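Local coordinates for kinetochore protein Mis16 (Schizosaccharomyces japonicus, PDB 4XYH) that recognises histone H4 and the CENP-A-specific chaperone Scm3, and probably serves in depositing CENP-A at centromeres, at residues 234-239 / 253-258; 257-262 / 274-279. All coordinates share one frame; numbering follows the deposited sequence.

Interaction 1 (234-239 / 253-258)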
ATOM      1  N   HIS A 234       9.302 -13.147  13.808  1.00 18.09           N
ATOM      2  CA  HIS A 234       9.487 -13.585  12.436  1.00 20.38           C
ATOM      3  C   HIS A 234      10.933 -14.008  12.218  1.00 19.78           C
ATOM      4  O   HIS A 234      11.827 -13.581  12.941  1.00 18.75           O
ATOM      5  CB  HIS A 234       9.088 -12.482  11.455  1.00 17.90           C
ATOM      6  CG  HIS A 234       7.604 -12.321  11.295  1.00 19.99           C
ATOM      7  ND1 HIS A 234       6.831 -13.221  10.589  1.00 21.33           N
ATOM      8  CD2 HIS A 234       6.757 -11.361  11.735  1.00 19.79           C
ATOM      9  CE1 HIS A 234       5.571 -12.820  10.605  1.00 23.75           C
ATOM     10  NE2 HIS A 234       5.496 -11.696  11.295  1.00 20.10           N
ATOM     11  N   THR A 235      11.160 -14.851  11.220  1.00 18.91           N
ATOM     12  CA  THR A 235      12.493 -15.391  10.995  1.00 18.89           C
ATOM     13  C   THR A 235      13.071 -14.859   9.683  1.00 22.51           C
ATOM     14  O   THR A 235      14.158 -15.254   9.261  1.00 17.52           O
ATOM     15  CB  THR A 235      12.475 -16.932  10.998  1.00 17.54           C
ATOM     16  OG1 THR A 235      11.603 -17.400   9.968  1.00 17.86           O
ATOM     17  CG2 THR A 235      11.956 -17.458  12.345  1.00 16.86           C
ATOM     18  N   ALA A 236      12.347 -13.932   9.062  1.00 19.23           N
ATOM     19  CA  ALA A 236      12.831 -13.237   7.878  1.00 14.88           C
ATOM     20  C   ALA A 236      12.104 -11.891   7.788  1.00 16.59           C
ATOM     21  O   ALA A 236      11.263 -11.591   8.647  1.00 17.38           O
ATOM     22  CB  ALA A 236      12.612 -14.080   6.630  1.00 16.05           C
ATOM     23  N   VAL A 237      12.430 -11.079   6.782  1.00 16.02           N
ATOM     24  CA  VAL A 237      11.866  -9.722   6.662  1.00 20.65           C
ATOM     25  C   VAL A 237      10.344  -9.663   6.881  1.00 18.55           C
ATOM     26  O   VAL A 237       9.593 -10.503   6.370  1.00 17.40           O
ATOM     27  CB  VAL A 237      12.179  -9.112   5.273  1.00 19.64           C
ATOM     28  CG1 VAL A 237      11.819 -10.086   4.179  1.00 17.80           C
ATOM     29  CG2 VAL A 237      11.419  -7.818   5.064  1.00 18.82           C
ATOM     30  N   VAL A 238       9.901  -8.702   7.679  1.00 17.50           N
ATOM     31  CA  VAL A 238       8.476  -8.406   7.798  1.00 15.76           C
ATOM     32  C   VAL A 238       8.063  -7.476   6.664  1.00 18.59           C
ATOM     33  O   VAL A 238       8.434  -6.288   6.654  1.00 18.98           O
ATOM     34  CB  VAL A 238       8.135  -7.742   9.135  1.00 18.95           C
ATOM     35  CG1 VAL A 238       6.621  -7.492   9.239  1.00 13.71           C
ATOM     36  CG2 VAL A 238       8.642  -8.592  10.301  1.00 16.35           C
ATOM     37  N   ASN A 239       7.296  -8.010   5.718  1.00 13.67           N
ATOM     38  CA  ASN A 239       6.976  -7.289   4.487  1.00 17.42           C
ATOM     39  C   ASN A 239       5.861  -6.240   4.622  1.00 18.87           C
ATOM     40  O   ASN A 239       5.856  -5.229   3.899  1.00 18.37           O
ATOM     41  CB  ASN A 239       6.601  -8.286   3.380  1.00 15.71           C
ATOM     42  CG  ASN A 239       7.801  -9.093   2.896  1.00 19.17           C
ATOM     43  OD1 ASN A 239       8.902  -8.563   2.811  1.00 18.98           O
ATOM     44  ND2 ASN A 239       7.591 -10.368   2.569  1.00 14.77           N
ATOM     45  N   SER A 253       0.651  -9.227  10.803  1.00 18.93           N
ATOM     46  CA  SER A 253       1.891  -9.088  10.024  1.00 17.00           C
ATOM     47  C   SER A 253       2.106 -10.296   9.130  1.00 20.01           C
ATOM     48  O   SER A 253       1.610 -11.371   9.425  1.00 19.15           O
ATOM     49  CB  SER A 253       3.105  -8.912  10.942  1.00 17.08           C
ATOM     50  OG  SER A 253       3.316 -10.084  11.731  1.00 20.70           O
ATOM     51  N   VAL A 254       2.832 -10.098   8.031  1.00 19.30           N
ATOM     52  CA  VAL A 254       3.209 -11.159   7.124  1.00 15.45           C
ATOM     53  C   VAL A 254       4.681 -10.974   6.757  1.00 20.81           C
ATOM     54  O   VAL A 254       5.225  -9.857   6.854  1.00 15.74           O
ATOM     55  CB  VAL A 254       2.336 -11.175   5.844  1.00 20.81           C
ATOM     56  CG1 VAL A 254       0.879 -11.426   6.195  1.00 18.54           C
ATOM     57  CG2 VAL A 254       2.472  -9.877   5.071  1.00 17.72           C
ATOM     58  N   SER A 255       5.318 -12.066   6.330  1.00 17.20           N
ATOM     59  CA  SER A 255       6.779 -12.133   6.239  1.00 16.68           C
ATOM     60  C   SER A 255       7.263 -13.044   5.103  1.00 17.57           C
ATOM     61  O   SER A 255       6.533 -13.922   4.643  1.00 16.96           O
ATOM     62  CB  SER A 255       7.346 -12.627   7.586  1.00 17.24           C
ATOM     63  OG  SER A 255       8.708 -13.018   7.515  1.00 16.79           O
ATOM     64  N   ASP A 256       8.508 -12.844   4.678  1.00 18.24           N
ATOM     65  CA  ASP A 256       9.196 -13.794   3.808  1.00 17.99           C
ATOM     66  C   ASP A 256       9.253 -15.212   4.425  1.00 20.84           C
ATOM     67  O   ASP A 256       9.451 -16.201   3.712  1.00 23.34           O
ATOM     68  CB  ASP A 256      10.619 -13.306   3.497  1.00 19.14           C
ATOM     69  CG  ASP A 256      10.714 -12.523   2.174  1.00 25.34           C
ATOM     70  OD1 ASP A 256       9.680 -12.032   1.672  1.00 24.33           O
ATOM     71  OD2 ASP A 256      11.839 -12.382   1.636  1.00 28.93           O
ATOM     72  N   ASP A 257       9.053 -15.321   5.736  1.00 17.07           N
ATOM     73  CA  ASP A 257       9.127 -16.623   6.391  1.00 17.66           C
ATOM     74  C   ASP A 257       7.843 -17.434   6.203  1.00 21.25           C
ATOM     75  O   ASP A 257       7.672 -18.489   6.838  1.00 18.77           O
ATOM     76  CB  ASP A 257       9.466 -16.462   7.886  1.00 16.70           C
ATOM     77  CG  ASP A 257       8.301 -15.937   8.736  1.00 18.05           C
ATOM     78  OD1 ASP A 257       7.135 -15.856   8.266  1.00 16.68           O
ATOM     79  OD2 ASP A 257       8.572 -15.608   9.919  1.00 20.21           O
ATOM     80  N   CYS A 258       6.947 -16.903   5.362  1.00 19.39           N
ATOM     81  CA  CYS A 258       5.683 -17.551   4.949  1.00 20.32           C
ATOM     82  C   CYS A 258       4.544 -17.504   5.958  1.00 18.94           C
ATOM     83  O   CYS A 258       3.484 -18.058   5.683  1.00 21.25           O
ATOM     84  CB  CYS A 258       5.921 -19.024   4.569  1.00 21.77           C
ATOM     85  SG  CYS A 258       7.121 -19.195   3.265  1.00 25.21           S
TER
HETATM   86  O   HOH W   1      10.566  -9.008   0.833  1.00 25.35           O

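Interaction 2 (257-262 / 274-279)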
ATOM      1  N   ASP A 257       9.053 -15.321   5.736  1.00 17.07           N
ATOM      2  CA  ASP A 257       9.127 -16.623   6.391  1.00 17.66           C
ATOM      3  C   ASP A 257       7.843 -17.434   6.203  1.00 21.25           C
ATOM      4  O   ASP A 257       7.672 -18.489   6.838  1.00 18.77           O
ATOM      5  CB  ASP A 257       9.466 -16.462   7.886  1.00 16.70           C
ATOM      6  CG  ASP A 257       8.301 -15.937   8.736  1.00 18.05           C
ATOM      7  OD1 ASP A 257       7.135 -15.856   8.266  1.00 16.68           O
ATOM      8  OD2 ASP A 257       8.572 -15.608   9.919  1.00 20.21           O
ATOM      9  N   CYS A 258       6.947 -16.903   5.362  1.00 19.39           N
ATOM     10  CA  CYS A 258       5.683 -17.551   4.949  1.00 20.32           C
ATOM     11  C   CYS A 258       4.544 -17.504   5.958  1.00 18.94           C
ATOM     12  O   CYS A 258       3.484 -18.058   5.683  1.00 21.25           O
ATOM     13  CB  CYS A 258       5.921 -19.024   4.569  1.00 21.77           C
ATOM     14  SG  CYS A 258       7.121 -19.195   3.265  1.00 25.21           S
ATOM     15  N   THR A 259       4.733 -16.860   7.110  1.00 16.69           N
ATOM     16  CA  THR A 259       3.659 -16.863   8.112  1.00 20.35           C
ATOM     17  C   THR A 259       2.766 -15.621   8.106  1.00 23.23           C
ATOM     18  O   THR A 259       3.156 -14.535   7.650  1.00 20.36           O
ATOM     19  CB  THR A 259       4.208 -17.029   9.540  1.00 18.86           C
ATOM     20  OG1 THR A 259       4.988 -15.879   9.911  1.00 15.67           O
ATOM     21  CG2 THR A 259       5.056 -18.294   9.641  1.00 21.19           C
ATOM     22  N   LEU A 260       1.554 -15.823   8.617  1.00 20.64           N
ATOM     23  CA  LEU A 260       0.584 -14.775   8.864  1.00 16.89           C
ATOM     24  C   LEU A 260       0.381 -14.772  10.354  1.00 21.00           C
ATOM     25  O   LEU A 260       0.043 -15.809  10.920  1.00 21.44           O
ATOM     26  CB  LEU A 260      -0.733 -15.061   8.142  1.00 17.51           C
ATOM     27  CG  LEU A 260      -1.961 -14.266   8.591  1.00 20.66           C
ATOM     28  CD1 LEU A 260      -1.827 -12.787   8.185  1.00 16.03           C
ATOM     29  CD2 LEU A 260      -3.251 -14.877   8.007  1.00 19.17           C
ATOM     30  N   GLN A 261       0.604 -13.646  11.017  1.00 19.58           N
ATOM     31  CA  GLN A 261       0.511 -13.656  12.476  1.00 19.95           C
ATOM     32  C   GLN A 261      -0.407 -12.558  12.987  1.00 21.36           C
ATOM     33  O   GLN A 261      -0.580 -11.520  12.351  1.00 21.41           O
ATOM     34  CB  GLN A 261       1.902 -13.548  13.121  1.00 17.74           C
ATOM     35  CG  GLN A 261       2.924 -14.573  12.597  1.00 22.38           C
ATOM     36  CD  GLN A 261       4.163 -14.670  13.465  1.00 21.79           C
ATOM     37  OE1 GLN A 261       4.117 -14.379  14.650  1.00 23.92           O
ATOM     38  NE2 GLN A 261       5.278 -15.081  12.873  1.00 18.49           N
ATOM     39  N   ILE A 262      -1.024 -12.821  14.134  1.00 22.55           N
ATOM     40  CA  ILE A 262      -1.882 -11.846  14.791  1.00 20.29           C
ATOM     41  C   ILE A 262      -1.246 -11.530  16.118  1.00 23.97           C
ATOM     42  O   ILE A 262      -0.898 -12.438  16.873  1.00 25.19           O
ATOM     43  CB  ILE A 262      -3.316 -12.372  15.007  1.00 21.64           C
ATOM     44  CG1 ILE A 262      -3.942 -12.772  13.669  1.00 19.31           C
ATOM     45  CG2 ILE A 262      -4.155 -11.321  15.717  1.00 16.99           C
ATOM     46  CD1 ILE A 262      -4.177 -11.590  12.735  1.00 19.36           C
ATOM     47  N   SER A 274      -0.650 -14.103  19.281  1.00 27.84           N
ATOM     48  CA  SER A 274      -1.985 -14.649  19.530  1.00 26.84           C
ATOM     49  C   SER A 274      -2.377 -15.716  18.513  1.00 26.75           C
ATOM     50  O   SER A 274      -3.051 -16.687  18.845  1.00 33.08           O
ATOM     51  CB  SER A 274      -3.031 -13.535  19.515  1.00 29.74           C
ATOM     52  OG  SER A 274      -2.809 -12.625  20.580  1.00 35.44           O
ATOM     53  N   GLN A 275      -1.970 -15.522  17.267  1.00 26.48           N
ATOM     54  CA  GLN A 275      -2.225 -16.498  16.213  1.00 27.50           C
ATOM     55  C   GLN A 275      -1.041 -16.491  15.271  1.00 25.44           C
ATOM     56  O   GLN A 275      -0.481 -15.428  14.988  1.00 24.26           O
ATOM     57  CB  GLN A 275      -3.514 -16.184  15.429  1.00 24.97           C
ATOM     58  CG  GLN A 275      -4.813 -16.522  16.142  1.00 30.78           C
ATOM     59  CD  GLN A 275      -5.912 -16.945  15.169  1.00 30.33           C
ATOM     60  OE1 GLN A 275      -6.791 -16.158  14.826  1.00 32.02           O
ATOM     61  NE2 GLN A 275      -5.861 -18.194  14.725  1.00 30.16           N
ATOM     62  N   CYS A 276      -0.665 -17.668  14.777  1.00 26.51           N
ATOM     63  CA  CYS A 276       0.432 -17.774  13.827  1.00 20.80           C
ATOM     64  C   CYS A 276       0.258 -19.009  12.965  1.00 26.46           C
ATOM     65  O   CYS A 276       0.308 -20.133  13.462  1.00 33.17           O
ATOM     66  CB  CYS A 276       1.781 -17.826  14.556  1.00 21.06           C
ATOM     67  SG  CYS A 276       3.204 -18.162  13.456  1.00 28.49           S
ATOM     68  N   VAL A 277       0.051 -18.816  11.670  1.00 22.62           N
ATOM     69  CA  VAL A 277      -0.073 -19.953  10.776  1.00 21.27           C
ATOM     70  C   VAL A 277       0.830 -19.751   9.577  1.00 26.08           C
ATOM     71  O   VAL A 277       1.197 -18.621   9.247  1.00 24.16           O
ATOM     72  CB  VAL A 277      -1.518 -20.154  10.271  1.00 22.38           C
ATOM     73  CG1 VAL A 277      -2.501 -20.280  11.432  1.00 25.24           C
ATOM     74  CG2 VAL A 277      -1.916 -18.999   9.374  1.00 20.95           C
ATOM     75  N   LYS A 278       1.184 -20.851   8.923  1.00 23.33           N
ATOM     76  CA  LYS A 278       1.804 -20.776   7.615  1.00 24.17           C
ATOM     77  C   LYS A 278       0.688 -20.440   6.621  1.00 26.32           C
ATOM     78  O   LYS A 278      -0.279 -21.181   6.505  1.00 29.18           O
ATOM     79  CB  LYS A 278       2.506 -22.087   7.262  1.00 20.26           C
ATOM     80  CG  LYS A 278       3.031 -22.119   5.828  1.00 25.71           C
ATOM     81  CD  LYS A 278       3.816 -23.381   5.526  1.00 25.24           C
ATOM     82  CE  LYS A 278       2.928 -24.611   5.515  1.00 26.20           C
ATOM     83  NZ  LYS A 278       3.443 -25.643   4.545  1.00 34.66           N
ATOM     84  N   ALA A 279       0.802 -19.306   5.939  1.00 23.33           N
ATOM     85  CA  ALA A 279      -0.256 -18.844   5.047  1.00 21.92           C
ATOM     86  C   ALA A 279      -0.026 -19.319   3.622  1.00 23.96           C
ATOM     87  O   ALA A 279      -0.975 -19.658   2.926  1.00 24.45           O
ATOM     88  CB  ALA A 279      -0.370 -17.307   5.082  1.00 18.67           C
TER

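Interaction 1 (234-239 / 253-258)
The imidazole of His234 reaches across to segment 253-258 and is held by both ring nitrogens. ND1 donates to OD2 of Asp257 at 3.0 Å, and NE2 meets the hydroxyl OG of Ser253 at 2.7 Å in a nearly straight bond. Both partners sit at the ring's edge, near its plane, although the carboxylate is turned 39° against the ring. Histidine suits the place because a ring with nitrogens on two sides of its edge can reach a carboxylate and a hydroxyl at once. The carboxylate is placed by the Asp257 torsion chi1 of 74°, which sets CG between its own N and carbonyl carbon. OD2 takes the imidazole on its syn side and the backbone N of Thr235, also 3.0 Å away, on its anti side; OD1 turns instead to Thr259. With an alanine in place of His234, the bridge would probably be lost, leaving Asp257 only its bonds to Thr235 N and Thr259 and the Ser253 hydroxyl its bond to His263.

Farther along, Ser255 OG donates to Val237 O from above the carbonyl plane (2.9 Å) while accepting from Asp257 N, an ST turn at the start of the type I turn from Ser255 to Cys258. Val237 O also receives Asp256 N, at 3.1 Å. Asn239 stands steeply across the carboxylate of Asp256, its ND2 giving an almost linear bond to OD1 (2.8 Å) and another to Val284 O in the next blade. This His-Asp-Ser network, with His263 apparently in the usual tryptophan position, is the structural hydrogen-bond network of a WD40 propeller blade.

Interaction 2 (257-262 / 274-279)
Leu260 and Val277 form a hydrogen-bonded antiparallel pair, Leu260 N reaching Val277 O at 2.9 Å and Val277 N returning the bond to Leu260 O. Strands 259-262 and 275-278 run at 170° to one another. The pairing continues toward one end through Ala279 N and Cys258 O (3.0 Å), and toward the other through Ile262 N and Gln275 O (2.8 Å). There Ser274 and Gln275 both face Ile262, a classic beta bulge.

On one face, the CB of Leu260 rests on the CB of Ala279 at 3.8 Å; the small alanine methyl lets the two backbones come close, while the leucine branch goes on to Leu297 and Thr299 of the adjoining blade. Ile262 and Gln275 lie side by side on this face, their CB carbons in contact. On the other, Cys276 SG, carried anti to its backbone N (chi1 173°), lies alongside the extended chain of Gln261, 3.6 Å from CD.

A polar relay outside this first shell positions Gln261. Its NE2 donates in the amide plane to Thr259 OG1 (3.1 Å) and also to Arg233 O. Thr259 OG1 in turn donates to Asp257 OD1 at 2.7 Å; the same oxygen accepts Thr259 N, making an Asx turn that leads into the strand. A hydroxyl able both to give and to accept is what the relay needs at Thr259. Exposed Lys278 pairs with Glu281. This is the outer edge of a four-stranded WD40 blade, where strand 275-278 closes the sheet and the chain then moves on to the next blade.

How the interactions relate
Interactions 1 and 2 belong to one four-stranded blade, with centres 9 Å apart; interaction 1 joins the inner two strands and interaction 2 the outer two. Between them strands 250-255 and 259-264 are neighbours, linked by a probable hydrogen bond from Gln261 N to Ser253 O (3.0 Å). The turn carrying Asp257 and Cys258 is common to both: Asp257 OD2 takes part in interaction 1, while OD1 holds Thr259 at the start of the strand that carries interaction 2. His234 CE1 packs 3.2 Å from Gln261 NE2, so the ring lies against the second strand pair. On the other side of the sheet, Val254 CG1 touches Leu260 CD1 at 3.6 Å, joining the contacts through apolar packing.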